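Local coordinates for protein F420-dependent methylenetetrahydromethanopterin dehydrogenase (Methanopyrus kandleri, PDB 1QV9) that catalyses the reversible, coenzyme F420-dependent reduction of methenyl-tetrahydromethanopterin to methylene-tetrahydromethanopterin in the pathway of methanogenesis from carbon dioxide, at residues Glu193-Ala206 and Leu247-Ala260. Residues are numbered along the deposited sequence; the frame is centred on the assembly and turned at random.
Sequences EFENPYAMVKAMAA and LADEARELEKSNDA
The carboxylate of Glu255 grips the turn that leads into helix 197-223: its OE1 accepts a hydrogen bond from the backbone N of Glu195 at 2.8 Å and its OE2 one from that of Asn196, also at 2.8 Å. Both N-H groups arrive on the syn side at 163°, the first somewhat out of the carboxylate plane, and a water lies within hydrogen-bonding distance of both OE1 and Glu193 O. The setting is an antiparallel pair within the helix bundle; the segment axes approach to 8.0 Å, with N-to-C directions 166° apart. A fold in the Glu255 chain at CB-CG (chi2 -69°) turns the carboxylate back toward the loop, while its CG meets the Phe194 ring at the edge, 3.6 Å from CD1. An alanine in place of Glu255 would probably leave the amides of Glu195 and Asn196 without their shared acceptor and the loop freer to shift. The small Ala199 and Ala251 are consistent with the close approach of the backbones, Ala251 CB lying 3.4 Å from Ala199 O. Beyond them Lys202 is a knob among Leu247, Glu250, Ala251 and Leu254. Its NZ forms salt bridges with Glu250 OE1, with Glu253 of one neighbouring subunit and with Glu239 of another, whose Lys243 pairs with Glu250 OE2. After helix 227-257 a Schellman motif returns Ala260 N to Glu255 O, and Ala260 CB packs 3.5 Å from Glu195 CD.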
loop_
_atom_site.group_PDB
_atom_site.type_symbol
_atom_site.label_atom_id
_atom_site.label_comp_id
_atom_site.label_asym_id
_atom_site.label_seq_id
_atom_site.Cartn_x
_atom_site.Cartn_y
_atom_site.Cartn_z
ATOM N N GLU A 193 2.347 -15.244 -21.525
ATOM C CA GLU A 193 1.932 -15.197 -20.125
ATOM C C GLU A 193 0.831 -14.179 -19.747
ATOM O O GLU A 193 -0.256 -14.538 -19.236
ATOM C CB GLU A 193 3.199 -14.952 -19.282
ATOM C CG GLU A 193 3.035 -15.030 -17.740
ATOM C CD GLU A 193 2.748 -16.432 -17.258
ATOM O OE1 GLU A 193 3.157 -17.423 -17.929
ATOM O OE2 GLU A 193 2.114 -16.531 -16.190
ATOM N N PHE A 194 1.090 -12.915 -20.051
ATOM C CA PHE A 194 0.206 -11.841 -19.640
ATOM C C PHE A 194 -0.723 -11.243 -20.674
ATOM O O PHE A 194 -0.288 -10.856 -21.776
ATOM C CB PHE A 194 1.072 -10.700 -19.078
ATOM C CG PHE A 194 1.902 -11.110 -17.880
ATOM C CD1 PHE A 194 1.293 -11.258 -16.649
ATOM C CD2 PHE A 194 3.269 -11.391 -18.000
ATOM C CE1 PHE A 194 2.036 -11.691 -15.531
ATOM C CE2 PHE A 194 4.012 -11.823 -16.910
ATOM C CZ PHE A 194 3.402 -11.974 -15.671
ATOM N N GLU A 195 -1.995 -11.140 -20.324
ATOM C CA GLU A 195 -2.933 -10.499 -21.231
ATOM C C GLU A 195 -2.739 -8.972 -21.175
ATOM O O GLU A 195 -2.762 -8.280 -22.203
ATOM C CB GLU A 195 -4.358 -10.852 -20.850
ATOM C CG GLU A 195 -5.348 -10.250 -21.859
ATOM C CD GLU A 195 -6.803 -10.559 -21.577
ATOM O OE1 GLU A 195 -7.240 -11.714 -21.814
ATOM O OE2 GLU A 195 -7.516 -9.633 -21.125
ATOM N N ASN A 196 -2.488 -8.433 -19.979
ATOM C CA ASN A 196 -2.292 -6.982 -19.838
ATOM C C ASN A 196 -0.817 -6.644 -20.063
ATOM O O ASN A 196 0.059 -7.215 -19.436
ATOM C CB ASN A 196 -2.747 -6.577 -18.444
ATOM C CG ASN A 196 -2.676 -5.110 -18.219
ATOM O OD1 ASN A 196 -3.682 -4.392 -18.294
ATOM N ND2 ASN A 196 -1.491 -4.638 -17.948
ATOM N N PRO A 197 -0.530 -5.685 -20.947
ATOM C CA PRO A 197 0.870 -5.377 -21.186
ATOM C C PRO A 197 1.635 -4.763 -20.014
ATOM O O PRO A 197 2.848 -5.022 -19.904
ATOM C CB PRO A 197 0.817 -4.485 -22.430
ATOM C CG PRO A 197 -0.463 -3.779 -22.307
ATOM C CD PRO A 197 -1.424 -4.828 -21.753
ATOM N N TYR A 198 0.954 -3.988 -19.166
ATOM C CA TYR A 198 1.647 -3.401 -17.998
ATOM C C TYR A 198 1.986 -4.520 -17.011
ATOM O O TYR A 198 2.983 -4.423 -16.290
ATOM C CB TYR A 198 0.808 -2.305 -17.365
ATOM C CG TYR A 198 0.667 -1.143 -18.323
ATOM C CD1 TYR A 198 1.723 -0.240 -18.498
ATOM C CD2 TYR A 198 -0.478 -0.982 -19.118
ATOM C CE1 TYR A 198 1.634 0.804 -19.466
ATOM C CE2 TYR A 198 -0.565 0.064 -20.071
ATOM C CZ TYR A 198 0.483 0.930 -20.233
ATOM O OH TYR A 198 0.366 1.916 -21.185
ATOM N N ALA A 199 1.199 -5.604 -16.981
ATOM C CA ALA A 199 1.588 -6.726 -16.108
ATOM C C ALA A 199 2.921 -7.304 -16.611
ATOM O O ALA A 199 3.803 -7.611 -15.818
ATOM C CB ALA A 199 0.474 -7.827 -16.114
HETATM N N MSE A 200 3.069 -7.496 -17.937
HETATM C CA MSE A 200 4.316 -8.010 -18.470
HETATM C C MSE A 200 5.475 -7.068 -18.111
HETATM O O MSE A 200 6.549 -7.513 -17.714
HETATM C CB MSE A 200 4.256 -8.158 -20.009
HETATM C CG MSE A 200 5.569 -8.691 -20.545
HETATM SE SE MSE A 200 5.402 -8.898 -22.520
HETATM C CE MSE A 200 5.311 -7.051 -22.924
ATOM N N VAL A 201 5.251 -5.771 -18.288
ATOM C CA VAL A 201 6.305 -4.809 -18.041
ATOM C C VAL A 201 6.702 -4.760 -16.559
ATOM O O VAL A 201 7.907 -4.647 -16.204
ATOM C CB VAL A 201 5.857 -3.433 -18.584
ATOM C CG1 VAL A 201 6.700 -2.335 -18.031
ATOM C CG2 VAL A 201 5.954 -3.479 -20.139
ATOM N N LYS A 202 5.715 -4.869 -15.673
ATOM C CA LYS A 202 6.043 -4.914 -14.240
ATOM C C LYS A 202 6.809 -6.200 -13.918
ATOM O O LYS A 202 7.686 -6.219 -13.074
ATOM C CB LYS A 202 4.759 -4.841 -13.394
ATOM C CG LYS A 202 4.132 -3.474 -13.456
ATOM C CD LYS A 202 2.757 -3.439 -12.749
ATOM C CE LYS A 202 2.055 -2.081 -12.847
ATOM N NZ LYS A 202 2.643 -1.035 -11.977
ATOM N N ALA A 203 6.406 -7.324 -14.525
ATOM C CA ALA A 203 7.093 -8.604 -14.316
ATOM C C ALA A 203 8.551 -8.524 -14.811
ATOM O O ALA A 203 9.437 -9.035 -14.176
ATOM C CB ALA A 203 6.320 -9.740 -15.037
HETATM N N MSE A 204 8.763 -7.835 -15.935
HETATM C CA MSE A 204 10.114 -7.658 -16.450
HETATM C C MSE A 204 10.915 -6.817 -15.471
HETATM O O MSE A 204 12.055 -7.166 -15.180
HETATM C CB MSE A 204 10.073 -6.981 -17.821
HETATM C CG MSE A 204 9.454 -7.930 -18.857
HETATM SE SE MSE A 204 9.159 -7.009 -20.579
HETATM C CE MSE A 204 10.881 -6.273 -20.770
ATOM N N ALA A 205 10.339 -5.724 -14.969
ATOM C CA ALA A 205 11.043 -4.912 -13.967
ATOM C C ALA A 205 11.386 -5.792 -12.751
ATOM O O ALA A 205 12.451 -5.679 -12.162
ATOM C CB ALA A 205 10.191 -3.744 -13.513
ATOM N N ALA A 206 10.465 -6.650 -12.310
ATOM C CA ALA A 206 10.792 -7.499 -11.195
ATOM C C ALA A 206 11.988 -8.431 -11.457
ATOM O O ALA A 206 12.800 -8.636 -10.579
ATOM C CB ALA A 206 9.526 -8.350 -10.789
ATOM N N LEU A 247 6.414 -5.987 -7.159
ATOM C CA LEU A 247 6.121 -5.757 -8.571
ATOM C C LEU A 247 5.446 -6.974 -9.169
ATOM O O LEU A 247 4.507 -6.822 -9.959
ATOM C CB LEU A 247 7.425 -5.475 -9.356
ATOM C CG LEU A 247 7.890 -4.028 -9.390
ATOM C CD1 LEU A 247 9.361 -4.013 -9.834
ATOM C CD2 LEU A 247 7.046 -3.214 -10.373
ATOM N N ALA A 248 5.945 -8.158 -8.815
ATOM C CA ALA A 248 5.367 -9.390 -9.355
ATOM C C ALA A 248 3.930 -9.493 -8.845
ATOM O O ALA A 248 3.011 -9.926 -9.598
ATOM C CB ALA A 248 6.201 -10.595 -8.927
ATOM N N ASP A 249 3.698 -9.157 -7.580
ATOM C CA ASP A 249 2.321 -9.179 -7.026
ATOM C C ASP A 249 1.429 -8.187 -7.803
ATOM O O ASP A 249 0.281 -8.496 -8.141
ATOM C CB ASP A 249 2.321 -8.765 -5.536
ATOM C CG ASP A 249 0.925 -8.858 -4.905
ATOM O OD1 ASP A 249 0.538 -10.005 -4.632
ATOM O OD2 ASP A 249 0.252 -7.826 -4.712
ATOM N N GLU A 250 1.942 -6.994 -8.091
ATOM C CA GLU A 250 1.169 -6.006 -8.838
ATOM C C GLU A 250 0.804 -6.529 -10.224
ATOM O O GLU A 250 -0.305 -6.266 -10.718
ATOM C CB GLU A 250 1.964 -4.703 -9.024
ATOM C CG GLU A 250 2.033 -3.864 -7.807
ATOM C CD GLU A 250 2.622 -2.463 -8.078
ATOM O OE1 GLU A 250 2.905 -2.092 -9.248
ATOM O OE2 GLU A 250 2.788 -1.731 -7.094
ATOM N N ALA A 251 1.718 -7.245 -10.861
ATOM C CA ALA A 251 1.444 -7.775 -12.197
ATOM C C ALA A 251 0.314 -8.768 -12.088
ATOM O O ALA A 251 -0.629 -8.748 -12.909
ATOM C CB ALA A 251 2.689 -8.468 -12.764
ATOM N N ARG A 252 0.376 -9.643 -11.086
ATOM C CA ARG A 252 -0.685 -10.646 -10.986
ATOM C C ARG A 252 -2.028 -9.975 -10.689
ATOM O O ARG A 252 -3.080 -10.421 -11.256
ATOM C CB ARG A 252 -0.344 -11.668 -9.931
ATOM C CG ARG A 252 -1.330 -12.856 -9.916
ATOM C CD ARG A 252 -0.611 -14.013 -9.424
ATOM N NE ARG A 252 -1.343 -15.288 -9.454
ATOM C CZ ARG A 252 -1.287 -16.188 -10.430
ATOM N NH1 ARG A 252 -1.961 -17.319 -10.277
ATOM N NH2 ARG A 252 -0.573 -16.022 -11.540
ATOM N N GLU A 253 -2.061 -8.952 -9.831
ATOM C CA GLU A 253 -3.330 -8.280 -9.536
ATOM C C GLU A 253 -3.894 -7.626 -10.812
ATOM O O GLU A 253 -5.103 -7.559 -10.964
ATOM C CB GLU A 253 -3.188 -7.250 -8.405
ATOM C CG GLU A 253 -2.916 -7.906 -7.037
ATOM C CD GLU A 253 -4.032 -8.852 -6.543
ATOM O OE1 GLU A 253 -3.738 -10.012 -6.187
ATOM O OE2 GLU A 253 -5.176 -8.390 -6.478
ATOM N N LEU A 254 -3.044 -7.149 -11.720
ATOM C CA LEU A 254 -3.516 -6.553 -12.979
ATOM C C LEU A 254 -4.193 -7.654 -13.804
ATOM O O LEU A 254 -5.234 -7.403 -14.438
ATOM C CB LEU A 254 -2.366 -5.943 -13.806
ATOM C CG LEU A 254 -1.930 -4.556 -13.350
ATOM C CD1 LEU A 254 -0.693 -4.172 -14.126
ATOM C CD2 LEU A 254 -3.030 -3.517 -13.564
ATOM N N GLU A 255 -3.632 -8.855 -13.802
ATOM C CA GLU A 255 -4.278 -9.932 -14.565
ATOM C C GLU A 255 -5.595 -10.237 -13.907
ATOM O O GLU A 255 -6.595 -10.504 -14.605
ATOM C CB GLU A 255 -3.405 -11.177 -14.631
ATOM C CG GLU A 255 -2.115 -10.974 -15.474
ATOM C CD GLU A 255 -2.382 -10.813 -16.975
ATOM O OE1 GLU A 255 -2.465 -11.837 -17.701
ATOM O OE2 GLU A 255 -2.518 -9.652 -17.419
ATOM N N LYS A 256 -5.650 -10.199 -12.576
ATOM C CA LYS A 256 -6.943 -10.467 -11.930
ATOM C C LYS A 256 -7.980 -9.410 -12.340
ATOM O O LYS A 256 -9.168 -9.740 -12.555
ATOM C CB LYS A 256 -6.823 -10.475 -10.393
ATOM C CG LYS A 256 -6.060 -11.687 -9.848
ATOM C CD LYS A 256 -5.978 -11.607 -8.322
ATOM C CE LYS A 256 -5.144 -12.724 -7.766
ATOM N NZ LYS A 256 -4.991 -12.540 -6.259
ATOM N N SER A 257 -7.582 -8.147 -12.450
ATOM C CA SER A 257 -8.535 -7.103 -12.820
ATOM C C SER A 257 -9.142 -7.347 -14.184
ATOM O O SER A 257 -10.276 -6.911 -14.451
ATOM C CB SER A 257 -7.881 -5.714 -12.764
ATOM O OG SER A 257 -7.059 -5.467 -13.878
ATOM N N ASN A 258 -8.408 -8.038 -15.040
ATOM C CA ASN A 258 -8.906 -8.345 -16.381
ATOM C C ASN A 258 -9.480 -9.746 -16.489
ATOM O O ASN A 258 -9.795 -10.177 -17.602
ATOM C CB ASN A 258 -7.781 -8.209 -17.381
ATOM C CG ASN A 258 -7.440 -6.779 -17.659
ATOM O OD1 ASN A 258 -8.299 -5.997 -18.065
ATOM N ND2 ASN A 258 -6.197 -6.421 -17.456
ATOM N N ASP A 259 -9.590 -10.446 -15.357
ATOM C CA ASP A 259 -10.037 -11.846 -15.315
ATOM C C ASP A 259 -9.286 -12.612 -16.403
ATOM O O ASP A 259 -9.840 -13.318 -17.247
ATOM C CB ASP A 259 -11.567 -11.984 -15.477
ATOM C CG ASP A 259 -12.029 -13.427 -15.274
ATOM O OD1 ASP A 259 -11.285 -14.235 -14.662
ATOM O OD2 ASP A 259 -13.167 -13.767 -15.715
ATOM N N ALA A 260 -7.963 -12.493 -16.379
ATOM C CA ALA A 260 -7.138 -13.104 -17.391
ATOM C C ALA A 260 -5.941 -13.849 -16.823
ATOM O O ALA A 260 -4.930 -14.005 -17.502
ATOM C CB ALA A 260 -6.647 -12.002 -18.375
HETATM O O HOH W 1 -1.597 -14.260 -16.794
HETATM O O HOH W 2 -0.347 -17.077 -14.070
HETATM O O HOH W 3 -9.899 -9.809 -20.226
#